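Methylenetetrahydrofolate--tRNA-(uracil-5-)-methyltransferase TrmFO (Thermus thermophilus, PDB 3G5S) catalyses the folate- and FAD-dependent methylation of uridine 54 to 5-methyluridine in tRNA, probably using NADH or NADPH as reductant. Local coordinates at residues Gly354-Ala357 with Ala358-Ala361. Residues are numbered along the deposited sequence; the frame is centred on the assembly and turned at random.
Sequences GLNA and ARKA
L355 and R359 lie side by side, one turn apart, on the last two turns of helix 343-361, an alpha-helix packed against the parallel sheet and helix 11-22 of the Rossmann-type FAD-binding fold. Four successive i to i+4 bonds build this end of the helix: A358 N to G354 O, R359 N to L355 O, K360 N to N356 O, and A361 N to A357 O. All four are 2.9 to 3.0 Å long with N-H...O angles of 156 to 162°, as in a regular alpha-helix.

Apolar contacts involve the alanine methyls, the leucine branch and the methylene chain of R359. The short side chains of A357 and A358 both meet L20, consistent with a close approach of helix 11-22; A357 also touches Y332 of strand 331-333. L355 carries its CG anti to the backbone N (chi1 174°), and its CD1 comes within 4.0 Å of R359 CD, a methyl alongside the arginine's methylene, while the leucine also packs on T19, L23 and V367.

Among the polar groups, N356 OD1 and R359 NE hold the segment after the helix, accepting from V367 N and donating to P365 O respectively. N356 ND2 donates to T322 O, so both ends of this buried amide are satisfied, and R359 NH2 reaches N432 O. The amide and guanidinium planes stand 74° apart, and N356 OD1 approaches R359 through CD, at 4.1 Å. At the partly exposed edge, K360 sends NZ to a salt bridge with E329. With CG anti to the carbonyl carbon (chi1 -69°), R359 sets that atom 3.2 Å from L355 O.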
ATOM      1  N   GLY A 354       7.681   6.564 -13.373  1.00  9.35           N
ATOM      2  CA  GLY A 354       7.974   7.565 -14.382  1.00 10.07           C
ATOM      3  C   GLY A 354       9.467   7.784 -14.556  1.00  9.49           C
ATOM      4  O   GLY A 354       9.956   7.941 -15.674  1.00 10.28           O
ATOM      5  N   LEU A 355      10.195   7.805 -13.444  1.00  9.71           N
ATOM      6  CA  LEU A 355      11.640   7.953 -13.485  1.00  9.72           C
ATOM      7  C   LEU A 355      12.273   6.810 -14.273  1.00  9.67           C
ATOM      8  O   LEU A 355      13.123   7.030 -15.137  1.00 10.35           O
ATOM      9  CB  LEU A 355      12.199   8.001 -12.061  1.00 10.64           C
ATOM     10  CG  LEU A 355      13.724   8.022 -11.925  1.00 11.67           C
ATOM     11  CD1 LEU A 355      14.365   9.200 -12.662  1.00 13.00           C
ATOM     12  CD2 LEU A 355      14.083   8.054 -10.450  1.00 12.12           C
ATOM     13  N   ASN A 356      11.863   5.586 -13.969  1.00  9.41           N
ATOM     14  CA  ASN A 356      12.446   4.442 -14.646  1.00  9.60           C
ATOM     15  C   ASN A 356      12.036   4.323 -16.107  1.00  9.77           C
ATOM     16  O   ASN A 356      12.845   3.940 -16.947  1.00 10.39           O
ATOM     17  CB  ASN A 356      12.220   3.160 -13.855  1.00  9.90           C
ATOM     18  CG  ASN A 356      13.151   3.077 -12.661  1.00  9.66           C
ATOM     19  OD1 ASN A 356      14.279   3.574 -12.724  1.00 10.73           O
ATOM     20  ND2 ASN A 356      12.691   2.470 -11.574  1.00 10.23           N
ATOM     21  N   ALA A 357      10.796   4.686 -16.413  1.00  9.63           N
ATOM     22  CA  ALA A 357      10.345   4.739 -17.800  1.00 10.24           C
ATOM     23  C   ALA A 357      11.128   5.797 -18.587  1.00  9.97           C
ATOM     24  O   ALA A 357      11.509   5.569 -19.737  1.00 10.54           O
ATOM     25  CB  ALA A 357       8.857   5.023 -17.852  1.00 10.35           C
ATOM     26  N   ALA A 358      11.368   6.950 -17.961  1.00 10.22           N
ATOM     27  CA  ALA A 358      12.139   8.011 -18.596  1.00 10.93           C
ATOM     28  C   ALA A 358      13.554   7.522 -18.859  1.00 11.13           C
ATOM     29  O   ALA A 358      14.119   7.726 -19.940  1.00 12.62           O
ATOM     30  CB  ALA A 358      12.160   9.245 -17.713  1.00 11.65           C
ATOM     31  N   ARG A 359      14.142   6.886 -17.853  1.00 11.38           N
ATOM     32  CA  ARG A 359      15.483   6.340 -18.015  1.00 11.86           C
ATOM     33  C   ARG A 359      15.546   5.302 -19.134  1.00 11.78           C
ATOM     34  O   ARG A 359      16.469   5.297 -19.949  1.00 12.71           O
ATOM     35  CB  ARG A 359      16.015   5.800 -16.683  1.00 12.51           C
ATOM     36  CG  ARG A 359      16.305   6.930 -15.684  1.00 12.06           C
ATOM     37  CD  ARG A 359      16.718   6.405 -14.303  1.00 12.84           C
ATOM     38  NE  ARG A 359      17.914   5.572 -14.362  1.00 13.02           N
ATOM     39  CZ  ARG A 359      19.158   6.040 -14.389  1.00 14.42           C
ATOM     40  NH1 ARG A 359      20.174   5.196 -14.469  1.00 15.57           N
ATOM     41  NH2 ARG A 359      19.393   7.346 -14.335  1.00 15.09           N
ATOM     42  N   LYS A 360      14.530   4.447 -19.207  1.00 19.85           N
ATOM     43  CA  LYS A 360      14.435   3.456 -20.293  1.00 19.85           C
ATOM     44  C   LYS A 360      14.423   4.124 -21.671  1.00 19.84           C
ATOM     45  O   LYS A 360      15.087   3.670 -22.624  1.00 12.93           O
ATOM     46  CB  LYS A 360      13.145   2.648 -20.131  1.00 19.85           C
ATOM     47  CG  LYS A 360      13.093   1.383 -20.978  1.00 19.85           C
ATOM     48  CD  LYS A 360      14.185   0.417 -20.542  1.00 19.85           C
ATOM     49  CE  LYS A 360      13.711  -1.032 -20.592  1.00 19.85           C
ATOM     50  NZ  LYS A 360      13.835  -1.693 -21.913  1.00 19.85           N
ATOM     51  N   ALA A 361      13.646   5.193 -21.763  1.00 11.86           N
ATOM     52  CA  ALA A 361      13.540   5.968 -22.996  1.00 12.56           C
ATOM     53  C   ALA A 361      14.902   6.545 -23.399  1.00 13.08           C
ATOM     54  O   ALA A 361      15.177   6.738 -24.587  1.00 14.53           O
ATOM     55  CB  ALA A 361      12.508   7.067 -22.859  1.00 13.09           C
TER